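Local coordinates for inositol-3-phosphate synthase (Caenorhabditis elegans, PDB 1VKO), which is a member of the myo-inositol-1-phosphate synthase family that binds nicotinamide-adenine-dinucleotide on a Rossmann-type fold and assembles from four chains, at residues T44-H49 against P516-M521; L128-A133 against I523-Q528; S334-F339 against D418-S423. All coordinates share one frame; numbering follows the deposited sequence.

Interaction 1: T44-H49 against P516-M521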
# COMPACT_ATOMS: atom_id res chain seq x y z
N THR A 44 -45.15 -3.38 -16.29
CA THR A 44 -45.22 -2.16 -17.08
C THR A 44 -43.86 -1.46 -17.05
O THR A 44 -43.46 -0.94 -16.02
CB THR A 44 -46.35 -1.25 -16.53
OG1 THR A 44 -47.63 -1.82 -16.86
CG2 THR A 44 -46.35 0.11 -17.21
N TYR A 45 -43.15 -1.48 -18.18
CA TYR A 45 -41.77 -0.95 -18.28
C TYR A 45 -41.68 0.56 -18.62
O TYR A 45 -42.18 1.01 -19.66
CB TYR A 45 -40.95 -1.82 -19.26
CG TYR A 45 -39.52 -1.34 -19.54
CD1 TYR A 45 -38.57 -1.27 -18.51
CD2 TYR A 45 -39.13 -0.97 -20.83
CE1 TYR A 45 -37.27 -0.83 -18.76
CE2 TYR A 45 -37.81 -0.53 -21.10
CZ TYR A 45 -36.90 -0.47 -20.05
OH TYR A 45 -35.61 -0.06 -20.26
N ARG A 46 -41.05 1.33 -17.75
CA ARG A 46 -40.93 2.78 -17.97
C ARG A 46 -39.70 3.13 -18.79
O ARG A 46 -38.59 2.99 -18.31
CB ARG A 46 -40.86 3.53 -16.64
CG ARG A 46 -42.04 3.35 -15.68
CD ARG A 46 -42.07 4.47 -14.67
NE ARG A 46 -42.77 4.17 -13.42
CZ ARG A 46 -42.17 3.84 -12.27
NH1 ARG A 46 -40.84 3.72 -12.19
NH2 ARG A 46 -42.92 3.61 -11.20
N LYS A 47 -39.90 3.62 -20.01
CA LYS A 47 -38.78 3.93 -20.91
C LYS A 47 -38.91 5.32 -21.49
O LYS A 47 -39.99 5.70 -21.93
CB LYS A 47 -38.66 2.91 -22.05
CG LYS A 47 -37.57 3.24 -23.06
CD LYS A 47 -37.32 2.14 -24.06
CE LYS A 47 -36.73 2.69 -25.37
NZ LYS A 47 -35.44 3.46 -25.25
N ASN A 48 -37.83 6.08 -21.45
CA ASN A 48 -37.79 7.37 -22.09
C ASN A 48 -37.49 7.24 -23.58
O ASN A 48 -36.70 6.41 -23.98
CB ASN A 48 -36.74 8.26 -21.42
CG ASN A 48 -37.20 8.79 -20.10
OD1 ASN A 48 -38.39 9.05 -19.90
ND2 ASN A 48 -36.25 8.99 -19.18
N HIS A 49 -38.14 8.06 -24.39
CA HIS A 49 -37.86 8.10 -25.81
C HIS A 49 -37.43 9.52 -26.17
O HIS A 49 -37.95 10.48 -25.60
CB HIS A 49 -39.12 7.70 -26.59
CG HIS A 49 -39.51 6.26 -26.39
ND1 HIS A 49 -39.29 5.30 -27.36
CD2 HIS A 49 -40.10 5.63 -25.35
CE1 HIS A 49 -39.75 4.14 -26.92
NE2 HIS A 49 -40.25 4.31 -25.71
N PRO A 516 -41.68 -5.77 -8.36
CA PRO A 516 -40.65 -4.77 -8.59
C PRO A 516 -41.12 -3.51 -7.94
O PRO A 516 -42.29 -3.44 -7.67
CB PRO A 516 -40.64 -4.60 -10.13
CG PRO A 516 -42.03 -5.12 -10.61
CD PRO A 516 -42.59 -5.93 -9.51
N SER A 517 -40.23 -2.53 -7.72
CA SER A 517 -40.58 -1.26 -7.06
C SER A 517 -39.65 -0.07 -7.35
O SER A 517 -38.68 -0.18 -8.11
CB SER A 517 -40.62 -1.46 -5.55
OG SER A 517 -39.32 -1.57 -5.04
N ASP A 518 -39.96 1.06 -6.73
CA ASP A 518 -39.08 2.21 -6.75
C ASP A 518 -38.36 2.38 -5.42
O ASP A 518 -38.20 3.50 -4.92
CB ASP A 518 -39.90 3.46 -7.03
CG ASP A 518 -40.40 3.49 -8.44
OD1 ASP A 518 -39.60 3.25 -9.36
OD2 ASP A 518 -41.59 3.77 -8.70
N THR A 519 -37.92 1.27 -4.86
CA THR A 519 -37.36 1.29 -3.51
C THR A 519 -35.95 1.85 -3.46
O THR A 519 -35.34 1.86 -2.39
CB THR A 519 -37.46 -0.12 -2.85
OG1 THR A 519 -37.01 -0.05 -1.50
CG2 THR A 519 -36.51 -1.13 -3.49
N ASP A 520 -35.41 2.27 -4.62
CA ASP A 520 -34.14 3.05 -4.65
C ASP A 520 -34.41 4.51 -4.29
O ASP A 520 -33.48 5.28 -4.09
CB ASP A 520 -33.38 2.92 -5.99
CG ASP A 520 -34.15 3.45 -7.21
OD1 ASP A 520 -35.38 3.44 -7.21
OD2 ASP A 520 -33.62 3.91 -8.23
N MET A 521 -35.69 4.86 -4.18
CA MET A 521 -36.08 6.19 -3.73
C MET A 521 -37.26 6.04 -2.83
O MET A 521 -38.40 6.15 -3.28
CB MET A 521 -36.46 7.09 -4.90
CG MET A 521 -36.83 8.49 -4.43
SD MET A 521 -37.72 9.48 -5.64
CE MET A 521 -39.28 8.57 -5.64

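Interaction 2: L128-A133 against I523-Q528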
# COMPACT_ATOMS: atom_id res chain seq x y z
N LEU A 128 -36.62 -5.24 -1.26
CA LEU A 128 -38.02 -5.09 -1.69
C LEU A 128 -38.72 -3.85 -1.14
O LEU A 128 -39.77 -3.44 -1.66
CB LEU A 128 -38.86 -6.30 -1.30
CG LEU A 128 -38.52 -7.75 -1.63
CD1 LEU A 128 -37.66 -7.88 -2.89
CD2 LEU A 128 -37.79 -8.31 -0.45
N GLY A 129 -38.16 -3.26 -0.07
CA GLY A 129 -38.75 -2.10 0.59
C GLY A 129 -38.69 -2.10 2.11
O GLY A 129 -37.90 -2.83 2.71
N TYR A 130 -39.55 -1.27 2.72
CA TYR A 130 -39.67 -1.05 4.16
C TYR A 130 -41.04 -1.49 4.72
O TYR A 130 -42.10 -1.18 4.14
CB TYR A 130 -39.48 0.43 4.44
CG TYR A 130 -39.47 0.77 5.92
CD1 TYR A 130 -38.31 0.69 6.66
CD2 TYR A 130 -40.63 1.19 6.56
CE1 TYR A 130 -38.29 0.98 8.00
CE2 TYR A 130 -40.62 1.50 7.92
CZ TYR A 130 -39.44 1.38 8.63
OH TYR A 130 -39.40 1.69 9.98
N ASP A 131 -41.00 -2.20 5.85
CA ASP A 131 -42.17 -2.71 6.57
C ASP A 131 -42.42 -1.97 7.87
O ASP A 131 -41.65 -2.08 8.82
CB ASP A 131 -41.95 -4.19 6.91
CG ASP A 131 -43.09 -4.79 7.73
OD1 ASP A 131 -44.29 -4.46 7.50
OD2 ASP A 131 -42.89 -5.64 8.61
N SER A 132 -43.53 -1.25 7.96
CA SER A 132 -43.84 -0.48 9.15
C SER A 132 -44.03 -1.30 10.41
O SER A 132 -43.51 -0.94 11.45
CB SER A 132 -45.05 0.40 8.90
OG SER A 132 -44.60 1.64 8.40
N ALA A 133 -44.76 -2.41 10.33
CA ALA A 133 -44.98 -3.24 11.51
C ALA A 133 -43.67 -3.57 12.21
O ALA A 133 -43.51 -3.25 13.38
CB ALA A 133 -45.76 -4.49 11.17
N ILE A 523 -39.41 7.53 -0.90
CA ILE A 523 -39.90 8.87 -0.63
C ILE A 523 -40.89 8.90 0.59
O ILE A 523 -41.17 9.97 1.14
CB ILE A 523 -40.45 9.49 -1.98
CG1 ILE A 523 -40.65 11.00 -1.90
CG2 ILE A 523 -41.67 8.70 -2.51
CD1 ILE A 523 -41.09 11.69 -3.20
N GLU A 524 -41.35 7.71 1.03
CA GLU A 524 -42.24 7.62 2.19
C GLU A 524 -41.61 8.23 3.41
O GLU A 524 -42.34 8.54 4.37
CB GLU A 524 -42.51 6.18 2.67
CG GLU A 524 -42.84 5.14 1.67
CD GLU A 524 -41.61 4.47 1.16
OE1 GLU A 524 -40.92 5.13 0.37
OE2 GLU A 524 -41.35 3.31 1.55
N PHE A 525 -40.28 8.31 3.43
CA PHE A 525 -39.56 8.70 4.64
C PHE A 525 -39.49 10.21 4.87
O PHE A 525 -39.14 10.67 5.94
CB PHE A 525 -38.14 8.16 4.62
CG PHE A 525 -38.06 6.69 4.58
CD1 PHE A 525 -39.12 5.89 5.01
CD2 PHE A 525 -36.89 6.07 4.16
CE1 PHE A 525 -39.02 4.50 5.01
CE2 PHE A 525 -36.78 4.70 4.15
CZ PHE A 525 -37.87 3.91 4.56
N PHE A 526 -39.78 10.98 3.84
CA PHE A 526 -39.72 12.42 3.94
C PHE A 526 -40.96 13.05 3.37
O PHE A 526 -41.03 14.27 3.19
CB PHE A 526 -38.42 13.01 3.32
CG PHE A 526 -38.09 12.51 1.91
CD1 PHE A 526 -37.35 11.35 1.73
CD2 PHE A 526 -38.47 13.23 0.79
CE1 PHE A 526 -37.02 10.90 0.46
CE2 PHE A 526 -38.13 12.80 -0.48
CZ PHE A 526 -37.40 11.64 -0.65
N THR A 527 -41.97 12.22 3.12
CA THR A 527 -43.29 12.71 2.71
C THR A 527 -44.38 11.97 3.43
O THR A 527 -44.15 10.94 4.06
CB THR A 527 -43.53 12.49 1.21
OG1 THR A 527 -43.35 11.12 0.89
CG2 THR A 527 -42.52 13.22 0.34
N GLN A 528 -45.60 12.50 3.31
CA GLN A 528 -46.74 11.69 3.68
C GLN A 528 -47.19 10.88 2.47
O GLN A 528 -47.52 11.41 1.41
CB GLN A 528 -47.87 12.51 4.31
CG GLN A 528 -48.87 11.62 5.05
CD GLN A 528 -50.17 12.32 5.38
OE1 GLN A 528 -50.22 13.18 6.26
NE2 GLN A 528 -51.25 11.94 4.67
O HOH W 1 -40.11 0.82 0.30

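Interaction 3: S334-F339 against D418-S423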
# COMPACT_ATOMS: atom_id res chain seq x y z
N SER A 334 -14.48 -2.07 -11.84
CA SER A 334 -15.88 -1.92 -12.27
C SER A 334 -16.77 -1.09 -11.33
O SER A 334 -17.48 -0.20 -11.78
CB SER A 334 -16.50 -3.30 -12.46
OG SER A 334 -17.39 -3.27 -13.55
N ALA A 335 -16.75 -1.39 -10.03
CA ALA A 335 -17.56 -0.63 -9.08
C ALA A 335 -16.96 0.74 -8.67
O ALA A 335 -17.72 1.66 -8.33
CB ALA A 335 -17.86 -1.46 -7.87
N PHE A 336 -15.62 0.87 -8.73
CA PHE A 336 -14.86 2.02 -8.20
C PHE A 336 -14.80 3.19 -9.17
O PHE A 336 -14.91 4.34 -8.75
CB PHE A 336 -13.43 1.60 -7.82
CG PHE A 336 -12.60 2.68 -7.18
CD1 PHE A 336 -13.10 3.44 -6.12
CD2 PHE A 336 -11.30 2.91 -7.60
CE1 PHE A 336 -12.32 4.44 -5.52
CE2 PHE A 336 -10.51 3.93 -7.01
CZ PHE A 336 -11.02 4.66 -5.96
N VAL A 337 -14.60 2.88 -10.45
CA VAL A 337 -14.62 3.91 -11.49
C VAL A 337 -16.03 4.51 -11.68
O VAL A 337 -16.16 5.71 -11.97
CB VAL A 337 -13.97 3.44 -12.84
CG1 VAL A 337 -12.47 3.21 -12.68
CG2 VAL A 337 -14.63 2.18 -13.38
N ASP A 338 -17.07 3.68 -11.50
CA ASP A 338 -18.49 4.12 -11.49
C ASP A 338 -18.77 5.10 -10.33
O ASP A 338 -19.22 6.26 -10.54
CB ASP A 338 -19.41 2.89 -11.35
CG ASP A 338 -20.88 3.18 -11.70
OD1 ASP A 338 -21.20 3.65 -12.82
OD2 ASP A 338 -21.81 2.89 -10.92
N PHE A 339 -18.53 4.61 -9.11
CA PHE A 339 -18.57 5.45 -7.91
C PHE A 339 -17.81 6.79 -8.11
O PHE A 339 -18.35 7.83 -7.75
CB PHE A 339 -18.04 4.69 -6.65
CG PHE A 339 -17.42 5.60 -5.62
CD1 PHE A 339 -18.22 6.42 -4.81
CD2 PHE A 339 -16.03 5.68 -5.48
CE1 PHE A 339 -17.64 7.30 -3.86
CE2 PHE A 339 -15.44 6.55 -4.53
CZ PHE A 339 -16.25 7.37 -3.73
N ASP A 418 -2.72 -1.75 -7.71
CA ASP A 418 -3.36 -0.73 -8.55
C ASP A 418 -3.08 0.66 -8.05
O ASP A 418 -2.96 0.89 -6.83
CB ASP A 418 -4.87 -0.92 -8.60
CG ASP A 418 -5.28 -2.23 -9.27
OD1 ASP A 418 -4.86 -3.30 -8.79
OD2 ASP A 418 -6.06 -2.29 -10.26
N GLU A 419 -2.97 1.60 -8.99
CA GLU A 419 -2.94 3.02 -8.64
C GLU A 419 -4.02 3.77 -9.44
O GLU A 419 -4.02 3.76 -10.67
CB GLU A 419 -1.55 3.60 -8.90
CG GLU A 419 -1.33 4.93 -8.22
CD GLU A 419 -0.14 5.67 -8.78
OE1 GLU A 419 -0.22 6.09 -9.96
OE2 GLU A 419 0.85 5.87 -8.04
N TYR A 420 -4.95 4.42 -8.73
CA TYR A 420 -5.90 5.35 -9.38
C TYR A 420 -5.57 6.81 -9.04
O TYR A 420 -5.46 7.17 -7.86
CB TYR A 420 -7.35 5.06 -8.96
CG TYR A 420 -7.89 3.68 -9.35
CD1 TYR A 420 -7.41 2.50 -8.75
CD2 TYR A 420 -8.93 3.57 -10.30
CE1 TYR A 420 -7.94 1.20 -9.13
CE2 TYR A 420 -9.46 2.29 -10.68
CZ TYR A 420 -8.97 1.13 -10.09
OH TYR A 420 -9.53 -0.05 -10.47
N ILE A 421 -5.40 7.64 -10.07
CA ILE A 421 -5.18 9.08 -9.91
C ILE A 421 -6.31 9.86 -10.59
O ILE A 421 -6.53 9.73 -11.80
CB ILE A 421 -3.84 9.54 -10.52
CG1 ILE A 421 -2.68 8.73 -9.92
CG2 ILE A 421 -3.69 11.05 -10.31
CD1 ILE A 421 -1.36 8.86 -10.69
N CYS A 422 -6.99 10.68 -9.80
CA CYS A 422 -8.13 11.43 -10.28
C CYS A 422 -7.82 12.87 -10.12
O CYS A 422 -7.07 13.25 -9.23
CB CYS A 422 -9.38 11.10 -9.46
SG CYS A 422 -9.91 9.41 -9.71
N SER A 423 -8.41 13.67 -10.99
CA SER A 423 -8.49 15.12 -10.78
C SER A 423 -9.86 15.45 -10.16
O SER A 423 -10.92 14.94 -10.56
CB SER A 423 -8.23 15.88 -12.08
OG SER A 423 -8.92 15.28 -13.16

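Interaction 1: T44-H49 against P516-M521
R46, in the middle of strand 38-53, faces D518, in the loop after helix 498-513, with their CA atoms 11.4 Å apart, so the backbones stay well separated and the gap is bridged by the side chains, chiefly by the extended arginine. D518 opens a type I turn that ends at M521, where M521 N bonds back to D518 O at 2.9 Å. The carboxylate is thus carried by the first residue of the turn.

The contact itself is one bidentate salt bridge. R46 places CG beside its backbone N and anti to the carbonyl carbon (chi1 -59°), and from CG to NE its chain runs extended, which carries the guanidinium off the strand to meet D518 coming from the opposite direction. The grip is end-on: R46 NH1 donates to D518 OD1 at 3.1 Å along a nearly straight N-H...O line of 171°, while R46 NH2 donates to D518 OD2 at 2.8 Å, shorter but more bent at 153°. Both carboxylate oxygens use their syn lone pairs, and the two flat groups are almost coplanar. OD1 lies in the guanidinium plane, whereas OD2 is tilted somewhat out of it.

The pair sits at a subunit interface. K507 of the second subunit makes a further salt bridge to D518 OD1 and also reaches D520 OD1, while the backbone N of R46 bonds to OD2 of D518 of that subunit. D518 is buried, and it meets an arginine of its own chain as well as a lysine of its neighbour. Two such cations would be expected to keep the carboxylate deprotonated, and the paired bonds hold its rotation. The chemistry therefore ties the loop 516-521 to the strand of its own chain and to the neighbouring subunit through the same acidic group.

Interaction 2: L128-A133 against I523-Q528
The aromatic part of the contact is a T-shaped pair in which F525 turns its ring edge toward one face of Y130, with centroids 5.2 Å apart and planes at 84°. F525 CZ comes to 3.8 Å from Y130 CG, and F525 CE1 sits over the same face, displaced toward the rim at CG and CD2, while CZ also reaches CB. The touch therefore falls at the root of the tyrosine ring and not at its hydroxyl end. CG of Y130 stands anti to the backbone N (chi1 -176°), which sends the ring out from the strand toward the 3-10 segment 523-525.

The polar part runs through water. One water accepts from Y130 N at 3.2 Å and donates to E524 OE2 at 3.0 Å, linking the strand backbone to the carboxylate beside the phenylalanine.

From the second subunit, P493 packs on both Y130 and F525, and D131 OD2 bonds to H52 NE2. The arrangement is that of a short antiparallel beta-hairpin, strands 125-131 and 136-141, receiving the C-terminal tail of its own chain near the protein surface at a subunit interface.

Interaction 3: S334-F339 against D418-S423
Y420, on strand 413-423, offers one ring face to F336 and one ring edge to V337, both from helix 329-342. F336 meets it in a T-shaped stack: its edge is directed at the tyrosine face, the centroids are 4.8 Å apart and the planes stand at 79°. F336 CD2 lies above the middle of the Y420 ring, while F336 CE2 approaches Y420 CG at 3.5 Å, so one side of the phenyl ring rests along the tyrosine from its centre to its root. The side chains run antiparallel past one another, F336 with CG anti to the backbone N (chi1 -176°) and Y420 with CG beside its own N (chi1 -62°).

V337 comes in crosswise. Its CG1 methyl lies in the plane of the tyrosine ring, 3.7 Å from Y420 CE2, and fills the edge next to the face held by F336.

The packing is wholly apolar across the two segments and buried. I350 of strand 346-356 touches both V337 and Y420, and F432 of strand 429-439 adds a further edge-to-face partner for F336. F332 of the second subunit also meets the F336 ring. This is a helix laid on a mixed beta-sheet, alpha/beta layer packing, with the Y420 side chain about 9 Å from the bound pyrophosphate, whose pocket includes Q329, T330 and K331 at the start of this helix.

Overall arrangement
Interactions 1 and 2 are neighbours: their centres lie 17 Å apart, and they touch where T519 OG1 packs on G129 CA at 3.4 Å. Both bring the chain's last part, beyond helix 498-513, back onto early strands, and their segments alternate along the sequence. Interaction 3 is nested inside the loops that they close. It lies in a separate layer, the helix 329-342 on the mixed sheet, with its centre 28 Å from that of interaction 1 and 33 Å from that of interaction 2. All three touch the second subunit, and E419, on the strand of interaction 3, forms a salt bridge with R415 of the third subunit, so these intrachain contacts are built into the four-chain assembly.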